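Local coordinates for protein class B carbapenemase GOB-18 (Elizabethkingia meningoseptica, PDB 5K0W) that probably hydrolyses beta-lactam antibiotics, carbapenems among them, as a class B3 metallo-beta-lactamase with two zinc ions in its active site, at residues T186-R191 / D255-Q260; A198-V203 / Q266-N271; H248-E253 / F262-S267. One frame throughout, in Å; residues are numbered along the deposited sequence.

Interaction 1: residues T186-R191 / D255-Q260; sequences TKDEKR and DPYNPQ
The Tyr257 ring presents its hydroxyl edge to Asp188: OD2 of Asp188 lies near the ring plane, 3.4 Å from CE2 of Tyr257, while one ring face is covered from within its own segment by CD of Pro259, 3.7 Å above the plane and over the centre. Carboxylate and ring planes stand 73° apart. The link across the segments is a hydrogen bond from Tyr257 OH to Asp188 OD2 of 2.8 Å, which reaches the anti side of that oxygen, 28° out of the carboxylate plane. With CG of Tyr257 anti to the backbone N (chi1 -179°), the ring extends from the loop before helix 265-284 toward the turn that follows strand 180-187. The other carboxylate oxygen serves that turn. OD1 of Asp188 accepts from Arg191 N at 2.9 Å, nearly straight, and weakly from Lys190 N, an Asx motif at the hairpin connection to strand 192-198. Tyr193 OH also bonds OD2, and Tyr257 OH receives a bond from Gly42 N, so the pair is also bonded to strand 192-198 and to the turn after strand 38-41, with Arg39 making a cation-pi contact with Tyr257. Chemically, this is a polar surface contact away from the zinc site: one carboxylate divides its oxygens between shaping its own turn and holding a tyrosine, and the two hydroxyls on OD2 would be expected to stabilise its negative charge.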
loop_
_atom_site.group_PDB
_atom_site.type_symbol
_atom_site.label_atom_id
_atom_site.label_comp_id
_atom_site.label_asym_id
_atom_site.label_seq_id
_atom_site.Cartn_x
_atom_site.Cartn_y
_atom_site.Cartn_z
ATOM N N THR A 186 -0.480 -6.891 16.473
ATOM C CA THR A 186 -0.696 -8.308 16.172
ATOM C C THR A 186 0.142 -9.133 17.129
ATOM O O THR A 186 1.111 -8.620 17.688
ATOM C CB THR A 186 -0.502 -8.657 14.695
ATOM O OG1 THR A 186 -0.948 -10.004 14.508
ATOM C CG2 THR A 186 0.939 -8.504 14.227
ATOM N N LYS A 187 -0.232 -10.389 17.349
ATOM C CA LYS A 187 0.510 -11.207 18.291
ATOM C C LYS A 187 0.766 -12.625 17.848
ATOM O O LYS A 187 -0.026 -13.231 17.110
ATOM C CB LYS A 187 -0.141 -11.160 19.694
ATOM C CG LYS A 187 -1.492 -11.879 19.797
ATOM C CD LYS A 187 -2.461 -11.237 20.799
ATOM C CE LYS A 187 -3.687 -10.591 20.142
ATOM N NZ LYS A 187 -3.362 -9.374 19.322
ATOM N N ASP A 188 1.897 -13.152 18.297
ATOM C CA ASP A 188 2.224 -14.550 18.099
ATOM C C ASP A 188 2.229 -15.174 19.499
ATOM O O ASP A 188 1.756 -14.550 20.454
ATOM C CB ASP A 188 3.528 -14.756 17.285
ATOM C CG ASP A 188 4.815 -14.156 17.834
ATOM O OD1 ASP A 188 4.823 -13.730 19.014
ATOM O OD2 ASP A 188 5.825 -14.125 17.082
ATOM N N GLU A 189 2.731 -16.391 19.618
ATOM C CA GLU A 189 2.831 -17.154 20.867
ATOM C C GLU A 189 3.781 -16.482 21.870
ATOM O O GLU A 189 3.548 -16.555 23.072
ATOM C CB GLU A 189 3.244 -18.619 20.562
ATOM C CG GLU A 189 4.122 -18.824 19.323
ATOM C CD GLU A 189 3.513 -18.711 17.925
ATOM O OE1 GLU A 189 2.338 -19.104 17.737
ATOM O OE2 GLU A 189 4.210 -18.189 17.022
ATOM N N LYS A 190 4.811 -15.792 21.347
ATOM C CA LYS A 190 5.864 -15.078 22.055
ATOM C C LYS A 190 5.465 -13.673 22.583
ATOM O O LYS A 190 5.566 -13.434 23.792
ATOM C CB LYS A 190 7.134 -15.021 21.166
ATOM C CG LYS A 190 8.287 -14.178 21.747
ATOM C CD LYS A 190 9.618 -14.361 21.007
ATOM C CE LYS A 190 10.685 -13.463 21.554
ATOM N NZ LYS A 190 11.142 -12.465 20.543
ATOM N N ARG A 191 5.050 -12.747 21.695
ATOM C CA ARG A 191 4.764 -11.338 22.054
ATOM C C ARG A 191 3.745 -10.626 21.154
ATOM O O ARG A 191 3.208 -11.216 20.216
ATOM C CB ARG A 191 6.088 -10.533 22.024
ATOM C CG ARG A 191 6.957 -10.827 20.777
ATOM C CD ARG A 191 8.051 -9.817 20.515
ATOM N NE ARG A 191 7.482 -8.496 20.283
ATOM C CZ ARG A 191 8.188 -7.392 20.109
ATOM N NH1 ARG A 191 7.577 -6.230 19.946
ATOM N NH2 ARG A 191 9.515 -7.439 20.094
ATOM N N ASP A 255 12.965 -19.033 3.754
ATOM C CA ASP A 255 13.498 -18.660 5.073
ATOM C C ASP A 255 12.442 -18.726 6.175
ATOM O O ASP A 255 11.297 -18.359 5.922
ATOM C CB ASP A 255 14.195 -17.293 5.042
ATOM C CG ASP A 255 15.507 -17.238 4.264
ATOM O OD1 ASP A 255 15.835 -18.238 3.563
ATOM O OD2 ASP A 255 16.186 -16.174 4.312
ATOM N N PRO A 256 12.766 -19.253 7.378
ATOM C CA PRO A 256 11.730 -19.407 8.418
ATOM C C PRO A 256 11.246 -18.105 9.043
ATOM O O PRO A 256 11.889 -17.059 8.898
ATOM C CB PRO A 256 12.410 -20.301 9.450
ATOM C CG PRO A 256 13.851 -19.978 9.312
ATOM C CD PRO A 256 14.069 -19.768 7.844
ATOM N N TYR A 257 10.109 -18.195 9.760
ATOM C CA TYR A 257 9.477 -17.092 10.478
ATOM C C TYR A 257 10.519 -16.336 11.316
ATOM O O TYR A 257 11.182 -16.929 12.170
ATOM C CB TYR A 257 8.330 -17.643 11.355
ATOM C CG TYR A 257 7.574 -16.599 12.143
ATOM C CD1 TYR A 257 6.868 -15.587 11.498
ATOM C CD2 TYR A 257 7.518 -16.651 13.532
ATOM C CE1 TYR A 257 6.160 -14.627 12.218
ATOM C CE2 TYR A 257 6.789 -15.713 14.261
ATOM C CZ TYR A 257 6.101 -14.709 13.599
ATOM O OH TYR A 257 5.408 -13.759 14.308
ATOM N N ASN A 258 10.715 -15.051 10.997
ATOM C CA ASN A 258 11.714 -14.177 11.634
ATOM C C ASN A 258 11.268 -12.687 11.648
ATOM O O ASN A 258 11.813 -11.868 10.894
ATOM C CB ASN A 258 13.095 -14.367 10.936
ATOM C CG ASN A 258 14.291 -13.750 11.622
ATOM O OD1 ASN A 258 14.190 -12.973 12.585
ATOM N ND2 ASN A 258 15.469 -14.093 11.131
ATOM N N PRO A 259 10.310 -12.307 12.534
ATOM C CA PRO A 259 9.875 -10.895 12.607
ATOM C C PRO A 259 10.969 -9.841 12.805
ATOM O O PRO A 259 10.766 -8.696 12.395
ATOM C CB PRO A 259 8.914 -10.884 13.795
ATOM C CG PRO A 259 8.431 -12.252 13.897
ATOM C CD PRO A 259 9.554 -13.138 13.489
ATOM N N GLN A 260 12.112 -10.208 13.439
ATOM C CA GLN A 260 13.263 -9.318 13.739
ATOM C C GLN A 260 13.943 -8.746 12.515
ATOM O O GLN A 260 14.712 -7.795 12.642
ATOM C CB GLN A 260 14.296 -10.001 14.645
ATOM C CG GLN A 260 13.820 -10.201 16.079
ATOM C CD GLN A 260 13.320 -11.594 16.337
ATOM O OE1 GLN A 260 12.817 -12.299 15.441
ATOM N NE2 GLN A 260 13.438 -12.023 17.584
#

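Interaction 2: residues A198-V203 / Q266-N271; sequences ANMPSV and QSYFQN
Met200 reaches Tyr268 and Asn271 from an irregular segment that leaves strand 192-198 and passes beside helix 265-284, the closest CA pair, Met200 and Asn271, being 8.4 Å apart. The contact is a Met-aromatic one within the metallo-beta-lactamase fold, where helix 265-284 packs against the loop after strand 192-198, whose Asn199 and Met200 lie near the zinc ligands. SD of Met200 lies 5.3 Å from the Tyr268 ring centroid, 71° off the ring normal, hence oblique to the ring; its nearest ring atom is CE1 of Tyr268 at 4.2 Å. CB of Ala198 approaches the same CE1 of Tyr268, at 4.4 Å. Trp237 and Phe234 also meet the tyrosine ring, and its hydroxyl bonds to the carbonyl of Met229, which satisfies the polar end of a buried side chain. The adjoining Asn199 bonds through OD1 to NE2 of the zinc ligand Gln98, a second-shell link, whereas the Met200 side chain remains about 9 Å from a zinc ion. Bends at chi2 (-50°) and chi3 (-77°) fold the methionine over toward the helix, and its terminal methyl CE ends 3.9 Å from CB of Asn271.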
loop_
_atom_site.group_PDB
_atom_site.type_symbol
_atom_site.label_atom_id
_atom_site.label_comp_id
_atom_site.label_asym_id
_atom_site.label_seq_id
_atom_site.Cartn_x
_atom_site.Cartn_y
_atom_site.Cartn_z
ATOM N N ALA A 198 3.850 1.189 5.872
ATOM C CA ALA A 198 4.149 2.518 5.376
ATOM C C ALA A 198 4.023 2.758 3.878
ATOM O O ALA A 198 4.362 1.897 3.079
ATOM C CB ALA A 198 5.533 2.932 5.844
ATOM N N ASN A 199 3.583 3.957 3.500
ATOM C CA ASN A 199 3.603 4.378 2.114
ATOM C C ASN A 199 4.641 5.510 2.095
ATOM O O ASN A 199 4.348 6.642 2.477
ATOM C CB ASN A 199 2.241 4.819 1.584
ATOM C CG ASN A 199 2.273 4.953 0.080
ATOM O OD1 ASN A 199 2.233 3.970 -0.663
ATOM N ND2 ASN A 199 2.520 6.150 -0.393
ATOM N N MET A 200 5.881 5.151 1.731
ATOM C CA MET A 200 7.042 6.035 1.676
ATOM C C MET A 200 6.791 7.284 0.822
ATOM O O MET A 200 6.293 7.170 -0.300
ATOM C CB MET A 200 8.328 5.286 1.261
ATOM C CG MET A 200 8.704 4.118 2.188
ATOM S SD MET A 200 8.741 4.520 3.967
ATOM C CE MET A 200 10.342 5.438 4.102
ATOM N N PRO A 201 7.047 8.486 1.383
ATOM C CA PRO A 201 6.715 9.714 0.656
ATOM C C PRO A 201 7.695 10.155 -0.437
ATOM O O PRO A 201 8.405 11.151 -0.294
ATOM C CB PRO A 201 6.514 10.731 1.783
ATOM C CG PRO A 201 7.419 10.256 2.872
ATOM C CD PRO A 201 7.588 8.782 2.731
ATOM N N SER A 202 7.711 9.421 -1.552
ATOM C CA SER A 202 8.526 9.742 -2.734
ATOM C C SER A 202 7.807 10.742 -3.668
ATOM O O SER A 202 6.580 10.875 -3.603
ATOM C CB SER A 202 8.926 8.471 -3.478
ATOM O OG SER A 202 7.852 7.552 -3.576
ATOM N N VAL A 203 8.580 11.459 -4.511
ATOM C CA VAL A 203 8.061 12.458 -5.468
ATOM C C VAL A 203 8.078 11.892 -6.895
ATOM O O VAL A 203 9.151 11.580 -7.407
ATOM C CB VAL A 203 8.754 13.858 -5.348
ATOM C CG1 VAL A 203 8.203 14.853 -6.377
ATOM C CG2 VAL A 203 8.608 14.421 -3.944
ATOM N N GLN A 266 15.870 2.050 12.595
ATOM C CA GLN A 266 16.795 3.070 12.093
ATOM C C GLN A 266 16.832 3.207 10.579
ATOM O O GLN A 266 17.014 4.321 10.088
ATOM C CB GLN A 266 18.185 2.992 12.739
ATOM C CG GLN A 266 18.235 3.554 14.173
ATOM C CD GLN A 266 17.435 4.834 14.377
ATOM O OE1 GLN A 266 17.706 5.883 13.779
ATOM N NE2 GLN A 266 16.412 4.765 15.222
ATOM N N SER A 267 16.572 2.104 9.845
ATOM C CA SER A 267 16.492 2.107 8.377
ATOM C C SER A 267 15.228 2.836 7.889
ATOM O O SER A 267 15.258 3.450 6.821
ATOM C CB SER A 267 16.516 0.692 7.824
ATOM O OG SER A 267 16.528 0.748 6.406
ATOM N N TYR A 268 14.125 2.770 8.662
ATOM C CA TYR A 268 12.891 3.483 8.332
ATOM C C TYR A 268 13.168 4.982 8.412
ATOM O O TYR A 268 12.776 5.707 7.508
ATOM C CB TYR A 268 11.745 3.103 9.281
ATOM C CG TYR A 268 10.596 4.079 9.253
ATOM C CD1 TYR A 268 9.709 4.110 8.182
ATOM C CD2 TYR A 268 10.419 5.009 10.277
ATOM C CE1 TYR A 268 8.655 5.019 8.144
ATOM C CE2 TYR A 268 9.375 5.932 10.241
ATOM C CZ TYR A 268 8.493 5.926 9.174
ATOM O OH TYR A 268 7.464 6.828 9.130
ATOM N N PHE A 269 13.856 5.441 9.480
ATOM C CA PHE A 269 14.180 6.850 9.671
ATOM C C PHE A 269 15.228 7.372 8.698
ATOM O O PHE A 269 15.139 8.524 8.275
ATOM C CB PHE A 269 14.515 7.160 11.134
ATOM C CG PHE A 269 13.344 6.903 12.049
ATOM C CD1 PHE A 269 12.228 7.742 12.037
ATOM C CD2 PHE A 269 13.337 5.804 12.902
ATOM C CE1 PHE A 269 11.139 7.501 12.876
ATOM C CE2 PHE A 269 12.236 5.554 13.737
ATOM C CZ PHE A 269 11.145 6.405 13.715
ATOM N N GLN A 270 16.186 6.524 8.305
ATOM C CA GLN A 270 17.221 6.889 7.332
ATOM C C GLN A 270 16.605 7.108 5.951
ATOM O O GLN A 270 16.880 8.135 5.336
ATOM C CB GLN A 270 18.345 5.845 7.295
ATOM C CG GLN A 270 19.343 6.058 8.434
ATOM C CD GLN A 270 20.307 4.916 8.636
ATOM O OE1 GLN A 270 19.921 3.778 8.962
ATOM N NE2 GLN A 270 21.593 5.227 8.539
ATOM N N ASN A 271 15.714 6.190 5.509
ATOM C CA ASN A 271 14.996 6.275 4.236
ATOM C C ASN A 271 14.058 7.456 4.241
ATOM O O ASN A 271 13.952 8.133 3.225
ATOM C CB ASN A 271 14.192 4.998 3.952
ATOM C CG ASN A 271 15.034 3.798 3.634
ATOM O OD1 ASN A 271 16.060 3.886 2.951
ATOM N ND2 ASN A 271 14.599 2.643 4.103
#

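Interaction 3: residues H248-E253 / F262-S267; sequences HEKRKE and FMDKQS
Phe262 and Arg251 make the buried, packed part of this contact. CD of Arg251 comes up to the Phe262 ring at its edge, near the ring plane, with 4.2 Å to CZ of Phe262, and the guanidinium and ring planes are turned 43° apart. Phe262 also leans on Phe245 and Ile236. Arg251 directs its polar end elsewhere: NH1 bonds the carbonyl of Asp255, and the group makes a cation-pi contact with Phe38.

Lys250 and Asp264, both partly exposed, form the more solvent-accessible side, their side chains meeting from opposite directions in a salt bridge. NZ of Lys250 donates to OD1 of Asp264 at 2.8 Å, on the syn side of that oxygen and 32° out of the carboxylate plane. A second, weak bond runs from NZ of Lys250 to OD2 of Asp264 at 3.0 Å, so the ammonium group faces both oxygens. The lysine chain is extended beyond CG (chi2 to chi4 all near 180°), which carries NZ from the end of helix 247-250 to Asp264; the carbonyl of Phe245 takes another bond from NZ. On the way, the lysine crosses the Phe262 ring obliquely, CD of Lys250 4.0 Å from CE1 of Phe262.

The backbone turns out of helix 247-250 at Arg251, and an inverse gamma turn centred on Asp264 leads into helix 265-284. The salt bridge therefore joins a helix end to a turn, bridging the two ends of the 14-residue connection between these successive helices of the metallo-beta-lactamase fold.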
loop_
_atom_site.group_PDB
_atom_site.type_symbol
_atom_site.label_atom_id
_atom_site.label_comp_id
_atom_site.label_asym_id
_atom_site.label_seq_id
_atom_site.Cartn_x
_atom_site.Cartn_y
_atom_site.Cartn_z
ATOM N N HIS A 248 14.448 -8.504 -0.117
ATOM C CA HIS A 248 15.331 -9.471 -0.786
ATOM C C HIS A 248 16.777 -9.474 -0.324
ATOM O O HIS A 248 17.505 -10.414 -0.639
ATOM C CB HIS A 248 15.171 -9.416 -2.311
ATOM C CG HIS A 248 13.736 -9.371 -2.741
ATOM N ND1 HIS A 248 12.874 -10.430 -2.518
ATOM C CD2 HIS A 248 13.043 -8.357 -3.303
ATOM C CE1 HIS A 248 11.702 -10.037 -2.980
ATOM N NE2 HIS A 248 11.755 -8.800 -3.461
ATOM N N GLU A 249 17.176 -8.460 0.461
ATOM C CA GLU A 249 18.498 -8.373 1.081
ATOM C C GLU A 249 18.440 -9.043 2.459
ATOM O O GLU A 249 19.403 -9.677 2.881
ATOM C CB GLU A 249 18.948 -6.914 1.200
ATOM C CG GLU A 249 19.583 -6.404 -0.082
ATOM C CD GLU A 249 19.685 -4.899 -0.259
ATOM O OE1 GLU A 249 19.474 -4.424 -1.399
ATOM O OE2 GLU A 249 19.999 -4.195 0.727
ATOM N N LYS A 250 17.278 -8.917 3.134
ATOM C CA LYS A 250 16.963 -9.466 4.451
ATOM C C LYS A 250 16.714 -10.964 4.408
ATOM O O LYS A 250 17.132 -11.670 5.330
ATOM C CB LYS A 250 15.718 -8.784 5.020
ATOM C CG LYS A 250 15.981 -7.423 5.588
ATOM C CD LYS A 250 14.684 -6.702 5.862
ATOM C CE LYS A 250 14.999 -5.368 6.470
ATOM N NZ LYS A 250 13.777 -4.632 6.849
ATOM N N ARG A 251 15.982 -11.447 3.383
ATOM C CA ARG A 251 15.646 -12.868 3.275
ATOM C C ARG A 251 15.586 -13.397 1.853
ATOM O O ARG A 251 15.472 -12.635 0.888
ATOM C CB ARG A 251 14.337 -13.200 4.042
ATOM C CG ARG A 251 13.053 -12.710 3.384
ATOM C CD ARG A 251 11.805 -12.883 4.241
ATOM N NE ARG A 251 11.487 -14.285 4.523
ATOM C CZ ARG A 251 10.876 -15.117 3.679
ATOM N NH1 ARG A 251 10.625 -16.367 4.039
ATOM N NH2 ARG A 251 10.532 -14.711 2.463
ATOM N N LYS A 252 15.661 -14.734 1.748
ATOM C CA LYS A 252 15.507 -15.498 0.515
ATOM C C LYS A 252 14.211 -16.288 0.690
ATOM O O LYS A 252 13.774 -16.480 1.821
ATOM C CB LYS A 252 16.706 -16.449 0.303
ATOM C CG LYS A 252 17.437 -16.241 -1.025
ATOM C CD LYS A 252 18.554 -15.169 -0.949
ATOM C CE LYS A 252 19.172 -14.876 -2.300
ATOM N NZ LYS A 252 20.307 -13.923 -2.196
ATOM N N GLU A 253 13.554 -16.682 -0.392
ATOM C CA GLU A 253 12.329 -17.480 -0.275
ATOM C C GLU A 253 12.614 -18.800 0.444
ATOM O O GLU A 253 13.700 -19.379 0.294
ATOM C CB GLU A 253 11.697 -17.726 -1.648
ATOM C CG GLU A 253 11.178 -16.443 -2.265
ATOM C CD GLU A 253 11.050 -16.506 -3.768
ATOM O OE1 GLU A 253 10.074 -17.126 -4.248
ATOM O OE2 GLU A 253 11.941 -15.961 -4.464
ATOM N N PHE A 262 12.264 -7.290 10.220
ATOM C CA PHE A 262 11.463 -6.098 9.981
ATOM C C PHE A 262 11.385 -5.138 11.171
ATOM O O PHE A 262 10.504 -4.275 11.235
ATOM C CB PHE A 262 10.087 -6.497 9.401
ATOM C CG PHE A 262 10.222 -7.560 8.339
ATOM C CD1 PHE A 262 10.795 -7.265 7.102
ATOM C CD2 PHE A 262 9.863 -8.878 8.603
ATOM C CE1 PHE A 262 10.978 -8.261 6.138
ATOM C CE2 PHE A 262 10.030 -9.872 7.633
ATOM C CZ PHE A 262 10.580 -9.554 6.406
ATOM N N MET A 263 12.372 -5.247 12.070
ATOM C CA MET A 263 12.499 -4.425 13.274
ATOM C C MET A 263 13.676 -3.464 13.144
ATOM O O MET A 263 14.213 -2.997 14.151
ATOM C CB MET A 263 12.668 -5.321 14.499
ATOM C CG MET A 263 11.448 -6.123 14.801
ATOM S SD MET A 263 11.631 -7.020 16.340
ATOM C CE MET A 263 9.987 -7.559 16.553
ATOM N N ASP A 264 14.071 -3.156 11.902
ATOM C CA ASP A 264 15.176 -2.257 11.636
ATOM C C ASP A 264 14.633 -0.834 11.564
ATOM O O ASP A 264 14.552 -0.228 10.483
ATOM C CB ASP A 264 15.961 -2.691 10.376
ATOM C CG ASP A 264 15.154 -2.819 9.085
ATOM O OD1 ASP A 264 13.940 -3.126 9.166
ATOM O OD2 ASP A 264 15.750 -2.647 7.988
ATOM N N LYS A 265 14.209 -0.323 12.739
ATOM C CA LYS A 265 13.646 1.019 12.917
ATOM C C LYS A 265 14.544 2.116 12.352
ATOM O O LYS A 265 14.039 3.001 11.673
ATOM C CB LYS A 265 13.326 1.298 14.391
ATOM C CG LYS A 265 12.173 0.497 14.951
ATOM C CD LYS A 265 11.510 1.248 16.097
ATOM C CE LYS A 265 11.525 0.448 17.373
ATOM N NZ LYS A 265 10.628 1.043 18.401
ATOM N N GLN A 266 15.870 2.050 12.595
ATOM C CA GLN A 266 16.795 3.070 12.093
ATOM C C GLN A 266 16.832 3.207 10.579
ATOM O O GLN A 266 17.014 4.321 10.088
ATOM C CB GLN A 266 18.185 2.992 12.739
ATOM C CG GLN A 266 18.235 3.554 14.173
ATOM C CD GLN A 266 17.435 4.834 14.377
ATOM O OE1 GLN A 266 17.706 5.883 13.779
ATOM N NE2 GLN A 266 16.412 4.765 15.222
ATOM N N SER A 267 16.572 2.104 9.845
ATOM C CA SER A 267 16.492 2.107 8.377
ATOM C C SER A 267 15.228 2.836 7.889
ATOM O O SER A 267 15.258 3.450 6.821
ATOM C CB SER A 267 16.516 0.692 7.824
ATOM O OG SER A 267 16.528 0.748 6.406
#

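How the interactions relate
Interaction 2 is the buried member of the set, interaction 3 is partly buried, and interaction 1 lies at the surface, its centre about 22 Å from that of the chain. Chemistry follows depth: sulfur-aromatic and apolar contacts inside, a salt bridge beside a phenylalanine at the intermediate level, and a hydroxyl-carboxylate bond outside. Interactions 2 and 3 both involve helix 265-284, interaction 3 using the turn that leads into it and interaction 2 its first turns; their segments overlap at Gln266 and Ser267, which carry neither contact. Interactions 1 and 3 touch by packing of Arg191 NH2 on Met263 CE at 3.6 Å, while interactions 1 and 2 remain about 10 Å apart at their nearest atoms.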